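PDB 5LPE: kallikrein-10 from Homo sapiens, which is a secreted, zymogen-like serine protease of the kallikrein family, inhibited by zinc and with a tumour-suppressor role in breast and prostate cancer. Local coordinates for residues T147-C159 against I172-Q184. Residues are numbered along the deposited sequence; the frame is centred on the assembly and turned at random.
With SO4 (sulfate ion), chain D.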
ATOM      1  N   THR A 147      12.508  -3.225   4.874  1.00 37.61           N
ATOM      2  CA  THR A 147      12.430  -3.399   6.309  1.00 44.55           C
ATOM      3  C   THR A 147      10.978  -3.657   6.688  1.00 35.55           C
ATOM      4  O   THR A 147      10.064  -3.039   6.135  1.00 36.11           O
ATOM      5  CB  THR A 147      13.002  -2.165   7.032  1.00 44.44           C
ATOM      6  OG1 THR A 147      12.480  -0.974   6.432  1.00 42.20           O
ATOM      7  CG2 THR A 147      14.523  -2.147   6.919  1.00 43.53           C
ATOM      8  N   CYS A 148      10.767  -4.583   7.611  1.00 36.58           N
ATOM      9  CA  CYS A 148       9.428  -4.931   8.057  1.00 34.09           C
ATOM     10  C   CYS A 148       9.222  -4.397   9.465  1.00 31.60           C
ATOM     11  O   CYS A 148      10.103  -4.536  10.320  1.00 29.22           O
ATOM     12  CB  CYS A 148       9.215  -6.442   8.031  1.00 34.42           C
ATOM     13  SG  CYS A 148       8.804  -7.214   6.422  1.00 42.21           S
ATOM     14  N   SER A 149       8.063  -3.779   9.692  1.00 30.26           N
ATOM     15  CA  SER A 149       7.669  -3.231  10.983  1.00 31.39           C
ATOM     16  C   SER A 149       6.260  -3.717  11.276  1.00 31.10           C
ATOM     17  O   SER A 149       5.388  -3.670  10.397  1.00 29.12           O
ATOM     18  CB  SER A 149       7.697  -1.701  10.999  1.00 27.09           C
ATOM     19  OG  SER A 149       8.793  -1.178  10.270  1.00 33.83           O
ATOM     20  N   SER A 150       6.047  -4.206  12.491  1.00 29.67           N
ATOM     21  CA  SER A 150       4.725  -4.639  12.897  1.00 28.00           C
ATOM     22  C   SER A 150       3.897  -3.436  13.311  1.00 26.59           C
ATOM     23  O   SER A 150       4.414  -2.403  13.737  1.00 27.57           O
ATOM     24  CB  SER A 150       4.808  -5.673  14.026  1.00 25.57           C
ATOM     25  OG  SER A 150       5.638  -5.191  15.059  1.00 34.35           O
ATOM     26  N   ILE A 151       2.596  -3.558  13.134  1.00 23.43           N
ATOM     27  CA  ILE A 151       1.711  -2.413  13.277  1.00 30.42           C
ATOM     28  C   ILE A 151       0.441  -2.909  13.928  1.00 27.72           C
ATOM     29  O   ILE A 151       0.017  -4.046  13.701  1.00 26.77           O
ATOM     30  CB  ILE A 151       1.456  -1.722  11.900  1.00 28.86           C
ATOM     31  CG1 ILE A 151       1.723  -0.221  11.984  1.00 27.50           C
ATOM     32  CG2 ILE A 151       0.056  -1.975  11.434  1.00 25.88           C
ATOM     33  CD1 ILE A 151       1.986   0.452  10.650  1.00 24.08           C
ATOM     34  N   THR A 152      -0.170  -2.030  14.707  1.00 25.95           N
ATOM     35  CA  THR A 152      -1.367  -2.348  15.471  1.00 26.45           C
ATOM     36  C   THR A 152      -2.534  -1.548  14.935  1.00 23.72           C
ATOM     37  O   THR A 152      -2.485  -0.321  14.924  1.00 28.66           O
ATOM     38  CB  THR A 152      -1.169  -2.057  16.965  1.00 30.29           C
ATOM     39  OG1 THR A 152      -0.033  -2.801  17.448  1.00 34.55           O
ATOM     40  CG2 THR A 152      -2.410  -2.422  17.755  1.00 24.15           C
ATOM     41  N   ILE A 153      -3.575  -2.234  14.481  1.00 24.33           N
ATOM     42  CA  ILE A 153      -4.751  -1.505  14.032  1.00 31.77           C
ATOM     43  C   ILE A 153      -5.325  -0.763  15.230  1.00 27.34           C
ATOM     44  O   ILE A 153      -5.571  -1.353  16.286  1.00 29.11           O
ATOM     45  CB  ILE A 153      -5.794  -2.443  13.406  1.00 27.41           C
ATOM     46  CG1 ILE A 153      -5.210  -3.263  12.253  1.00 22.57           C
ATOM     47  CG2 ILE A 153      -7.004  -1.636  12.946  1.00 24.27           C
ATOM     48  CD1 ILE A 153      -4.806  -2.453  11.068  1.00 23.04           C
ATOM     49  N   LEU A 154      -5.502   0.533  15.084  1.00 29.25           N
ATOM     50  CA  LEU A 154      -6.170   1.335  16.084  1.00 30.38           C
ATOM     51  C   LEU A 154      -7.626   1.487  15.688  1.00 38.24           C
ATOM     52  O   LEU A 154      -8.055   1.069  14.612  1.00 41.63           O
ATOM     53  CB  LEU A 154      -5.498   2.699  16.227  1.00 29.05           C
ATOM     54  CG  LEU A 154      -4.001   2.664  16.520  1.00 33.72           C
ATOM     55  CD1 LEU A 154      -3.491   4.085  16.719  1.00 29.99           C
ATOM     56  CD2 LEU A 154      -3.715   1.786  17.739  1.00 28.55           C
ATOM     57  N   SER A 155      -8.361   2.173  16.498  1.00 41.03           N
ATOM     58  CA  SER A 155      -9.742   2.171  16.092  1.00 43.94           C
ATOM     59  C   SER A 155     -10.113   3.523  15.505  1.00 48.20           C
ATOM     60  O   SER A 155      -9.482   4.534  15.832  1.00 49.78           O
ATOM     61  CB  SER A 155     -10.634   1.874  17.294  1.00 47.43           C
ATOM     62  OG  SER A 155     -10.103   2.513  18.433  1.00 61.41           O
ATOM     63  N   PRO A 156     -11.146   3.585  14.632  1.00 51.03           N
ATOM     64  CA  PRO A 156     -11.437   4.840  13.921  1.00 56.52           C
ATOM     65  C   PRO A 156     -11.971   5.913  14.855  1.00 56.17           C
ATOM     66  O   PRO A 156     -12.961   6.590  14.566  1.00 66.12           O
ATOM     67  CB  PRO A 156     -12.507   4.416  12.901  1.00 55.71           C
ATOM     68  CG  PRO A 156     -13.113   3.135  13.459  1.00 54.56           C
ATOM     69  CD  PRO A 156     -11.988   2.467  14.162  1.00 57.35           C
ATOM     70  N   LYS A 157     -11.278   6.071  15.975  1.00 51.28           N
ATOM     71  CA  LYS A 157     -11.683   6.855  17.129  1.00 52.74           C
ATOM     72  C   LYS A 157     -10.472   7.614  17.644  1.00 49.43           C
ATOM     73  O   LYS A 157     -10.466   8.848  17.665  1.00 56.26           O
ATOM     74  CB  LYS A 157     -12.274   5.930  18.209  1.00 59.89           C
ATOM     75  CG  LYS A 157     -13.614   5.298  17.838  1.00 64.54           C
ATOM     76  CD  LYS A 157     -13.635   3.813  18.152  1.00 61.91           C
ATOM     77  CE  LYS A 157     -14.307   3.546  19.479  1.00 70.18           C
ATOM     78  NZ  LYS A 157     -13.337   3.153  20.528  1.00 66.00           N
ATOM     79  N   GLU A 158      -9.443   6.873  18.066  1.00 48.80           N
ATOM     80  CA  GLU A 158      -8.226   7.480  18.584  1.00 47.95           C
ATOM     81  C   GLU A 158      -7.310   7.981  17.474  1.00 44.70           C
ATOM     82  O   GLU A 158      -6.245   8.541  17.768  1.00 45.01           O
ATOM     83  CB  GLU A 158      -7.519   6.479  19.487  1.00 46.55           C
ATOM     84  CG  GLU A 158      -6.520   7.083  20.469  1.00 41.41           C
ATOM     85  CD  GLU A 158      -5.125   6.597  20.198  1.00 47.33           C
ATOM     86  OE1 GLU A 158      -4.998   5.582  19.485  1.00 55.68           O
ATOM     87  OE2 GLU A 158      -4.159   7.225  20.670  1.00 43.41           O
ATOM     88  N   CYS A 159      -7.699   7.793  16.212  1.00 38.55           N
ATOM     89  CA  CYS A 159      -7.089   8.555  15.133  1.00 38.06           C
ATOM     90  C   CYS A 159      -7.717   9.927  14.976  1.00 41.34           C
ATOM     91  O   CYS A 159      -7.076  10.832  14.429  1.00 39.75           O
ATOM     92  CB  CYS A 159      -7.197   7.792  13.822  1.00 41.45           C
ATOM     93  SG  CYS A 159      -5.700   7.899  12.860  1.00 46.14           S
ATOM     94  N   ILE A 172      -8.265   2.818   7.985  1.00 26.57           N
ATOM     95  CA  ILE A 172      -7.727   2.211   9.184  1.00 23.88           C
ATOM     96  C   ILE A 172      -6.468   2.984   9.535  1.00 24.26           C
ATOM     97  O   ILE A 172      -5.677   3.327   8.653  1.00 28.67           O
ATOM     98  CB  ILE A 172      -7.474   0.710   8.983  1.00 24.68           C
ATOM     99  CG1 ILE A 172      -6.736   0.505   7.690  1.00 24.39           C
ATOM    100  CG2 ILE A 172      -8.806  -0.002   8.837  1.00 28.14           C
ATOM    101  CD1 ILE A 172      -6.318  -0.901   7.485  1.00 26.05           C
ATOM    102  N   CYS A 173      -6.354   3.363  10.798  1.00 24.48           N
ATOM    103  CA  CYS A 173      -5.155   3.975  11.333  1.00 23.86           C
ATOM    104  C   CYS A 173      -4.285   2.904  11.957  1.00 23.72           C
ATOM    105  O   CYS A 173      -4.760   2.125  12.785  1.00 24.83           O
ATOM    106  CB  CYS A 173      -5.522   5.037  12.357  1.00 37.09           C
ATOM    107  SG  CYS A 173      -6.015   6.501  11.473  1.00 63.30           S
ATOM    108  N   ALA A 174      -3.035   2.843  11.541  1.00 22.13           N
ATOM    109  CA  ALA A 174      -2.131   1.773  11.932  1.00 18.89           C
ATOM    110  C   ALA A 174      -1.111   2.336  12.909  1.00 24.25           C
ATOM    111  O   ALA A 174      -0.289   3.172  12.535  1.00 27.14           O
ATOM    112  CB  ALA A 174      -1.447   1.191  10.708  1.00 20.99           C
ATOM    113  N   GLY A 175      -1.187   1.919  14.171  1.00 29.20           N
ATOM    114  CA  GLY A 175      -0.189   2.332  15.143  1.00 28.60           C
ATOM    115  C   GLY A 175       1.107   1.571  14.959  1.00 28.46           C
ATOM    116  O   GLY A 175       1.118   0.337  14.948  1.00 35.63           O
ATOM    117  N   LEU A 176       2.207   2.304  14.874  1.00 28.52           N
ATOM    118  CA  LEU A 176       3.550   1.749  14.765  1.00 23.79           C
ATOM    119  C   LEU A 176       4.158   1.693  16.149  1.00 27.80           C
ATOM    120  O   LEU A 176       3.923   2.580  16.965  1.00 36.60           O
ATOM    121  CB  LEU A 176       4.421   2.621  13.868  1.00 31.09           C
ATOM    122  CG  LEU A 176       5.644   2.058  13.163  1.00 31.44           C
ATOM    123  CD1 LEU A 176       5.249   0.890  12.304  1.00 29.87           C
ATOM    124  CD2 LEU A 176       6.237   3.157  12.297  1.00 37.29           C
ATOM    125  N   ASP A 177       4.941   0.669  16.430  1.00 29.95           N
ATOM    126  CA  ASP A 177       5.471   0.582  17.779  1.00 30.91           C
ATOM    127  C   ASP A 177       6.536   1.658  18.007  1.00 36.16           C
ATOM    128  O   ASP A 177       7.202   2.116  17.071  1.00 34.63           O
ATOM    129  CB  ASP A 177       5.993  -0.827  18.047  1.00 34.38           C
ATOM    130  CG  ASP A 177       4.927  -1.892  17.768  1.00 45.88           C
ATOM    131  OD1 ASP A 177       3.733  -1.516  17.599  1.00 34.93           O
ATOM    132  OD2 ASP A 177       5.281  -3.095  17.710  1.00 50.84           O
ATOM    133  N   ARG A 178       6.657   2.078  19.276  1.00 36.86           N
ATOM    134  CA  ARG A 178       7.523   3.185  19.680  1.00 33.64           C
ATOM    135  C   ARG A 178       8.961   2.946  19.251  1.00 34.55           C
ATOM    136  O   ARG A 178       9.415   1.806  19.126  1.00 34.41           O
ATOM    137  CB  ARG A 178       7.496   3.368  21.203  1.00 33.33           C
ATOM    138  CG  ARG A 178       6.276   4.088  21.742  1.00 40.04           C
ATOM    139  CD  ARG A 178       6.094   5.486  21.146  1.00 38.36           C
ATOM    140  NE  ARG A 178       6.986   6.460  21.758  1.00 40.53           N
ATOM    141  CZ  ARG A 178       6.766   7.022  22.941  1.00 44.54           C
ATOM    142  NH1 ARG A 178       5.678   6.697  23.635  1.00 44.22           N
ATOM    143  NH2 ARG A 178       7.632   7.904  23.432  1.00 40.12           N
ATOM    144  N   GLY A 179       9.687   4.029  19.012  1.00 32.26           N
ATOM    145  CA  GLY A 179      11.044   3.859  18.561  1.00 35.54           C
ATOM    146  C   GLY A 179      11.200   3.498  17.100  1.00 34.70           C
ATOM    147  O   GLY A 179      12.333   3.466  16.613  1.00 31.85           O
ATOM    148  N   GLN A 180      10.109   3.245  16.380  1.00 32.05           N
ATOM    149  CA  GLN A 180      10.162   2.934  14.959  1.00 32.19           C
ATOM    150  C   GLN A 180      10.030   4.197  14.117  1.00 32.72           C
ATOM    151  O   GLN A 180       9.236   5.089  14.426  1.00 33.36           O
ATOM    152  CB  GLN A 180       9.051   1.947  14.602  1.00 35.63           C
ATOM    153  CG  GLN A 180       9.192   0.619  15.302  1.00 33.44           C
ATOM    154  CD  GLN A 180      10.406  -0.135  14.833  1.00 36.62           C
ATOM    155  OE1 GLN A 180      10.851   0.037  13.698  1.00 44.00           O
ATOM    156  NE2 GLN A 180      10.954  -0.982  15.700  1.00 44.81           N
ATOM    157  N   ASP A 181      10.819   4.277  13.051  1.00 37.37           N
ATOM    158  CA  ASP A 181      10.760   5.496  12.254  1.00 39.71           C
ATOM    159  C   ASP A 181       9.618   5.359  11.258  1.00 35.66           C
ATOM    160  O   ASP A 181       9.665   4.481  10.383  1.00 33.85           O
ATOM    161  CB  ASP A 181      12.087   5.776  11.543  1.00 37.84           C
ATOM    162  CG  ASP A 181      12.076   7.094  10.763  1.00 36.91           C
ATOM    163  OD1 ASP A 181      11.296   7.997  11.109  1.00 28.50           O
ATOM    164  OD2 ASP A 181      12.847   7.225   9.788  1.00 40.58           O
ATOM    165  N   PRO A 182       8.569   6.187  11.383  1.00 34.91           N
ATOM    166  CA  PRO A 182       7.431   6.095  10.446  1.00 32.01           C
ATOM    167  C   PRO A 182       7.828   6.273   9.003  1.00 27.86           C
ATOM    168  O   PRO A 182       7.170   5.737   8.113  1.00 32.53           O
ATOM    169  CB  PRO A 182       6.505   7.232  10.904  1.00 33.44           C
ATOM    170  CG  PRO A 182       7.396   8.177  11.640  1.00 27.70           C
ATOM    171  CD  PRO A 182       8.434   7.324  12.308  1.00 28.78           C
ATOM    172  N   CYS A 183       8.923   6.957   8.742  1.00 32.65           N
ATOM    173  CA  CYS A 183       9.280   7.316   7.387  1.00 32.11           C
ATOM    174  C   CYS A 183       9.958   6.182   6.648  1.00 35.64           C
ATOM    175  O   CYS A 183      10.378   6.376   5.503  1.00 35.63           O
ATOM    176  CB  CYS A 183      10.158   8.567   7.403  1.00 28.79           C
ATOM    177  SG  CYS A 183       9.150  10.049   7.550  1.00 22.54           S
ATOM    178  N   GLN A 184      10.070   5.006   7.253  1.00 35.23           N
ATOM    179  CA  GLN A 184      10.564   3.885   6.472  1.00 40.19           C
ATOM    180  C   GLN A 184       9.536   3.302   5.507  1.00 36.76           C
ATOM    181  O   GLN A 184       9.932   2.544   4.617  1.00 42.97           O
ATOM    182  CB  GLN A 184      11.100   2.798   7.392  1.00 45.37           C
ATOM    183  CG  GLN A 184      12.603   2.946   7.586  1.00 51.55           C
ATOM    184  CD  GLN A 184      13.302   1.619   7.672  1.00 55.71           C
ATOM    185  OE1 GLN A 184      13.502   1.083   8.765  1.00 64.05           O
ATOM    186  NE2 GLN A 184      13.670   1.067   6.519  1.00 46.62           N
TER
HETATM  187  S   SO4 D 302       9.256   7.869  19.653  1.00 47.60           S
HETATM  188  O1  SO4 D 302      10.644   8.126  19.207  1.00 41.75           O
HETATM  189  O2  SO4 D 302       8.457   9.106  19.515  1.00 42.68           O
HETATM  190  O3  SO4 D 302       8.661   6.800  18.819  1.00 36.35           O
HETATM  191  O4  SO4 D 302       9.264   7.441  21.070  1.00 40.07           O
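Thr152 and Gly175 face each other as an antiparallel hydrogen-bonded pair. Thr152 N reaches Gly175 O at 2.7 Å, nearly straight (170°) and in the carbonyl plane, while Gly175 N returns a more bent bond to Thr152 O. Two residues further along, Leu154 N bonds to Cys173 O at 2.9 Å. With CG beside its backbone N (chi1 -55°), the Leu154 side chain lies alongside Gly175, CG 3.7 Å from Gly175 N. On the face away from Thr152, Ile151 packs with CD1 against Ala174 CB at 3.5 Å and Leu176 CD1 at 3.7 Å, and Ile153 CD1 meets Ile172 CD1. Cutting Ile151 back to an alanine is likely to leave Ala174 CB and Leu176 CD1 without their partner and open a gap against Leu191. This face lines the C-terminal beta-barrel of the chymotrypsin-like fold. Past the end of the pairing the chain turns back, and Cys159 SG joins Cys173 SG in a disulfide (chi3 -83°). At the other end Ser150 OG bonds weakly to Asp177 OD2, where the second chain leaves the sheet through a type II turn from Asp177 to Gln180; there Arg178 NE and NH2 bond to sulfate O4, Gly179 N to O3. Fastening is thus firm, partly covalent, at Cys173 and looser towards Asp177.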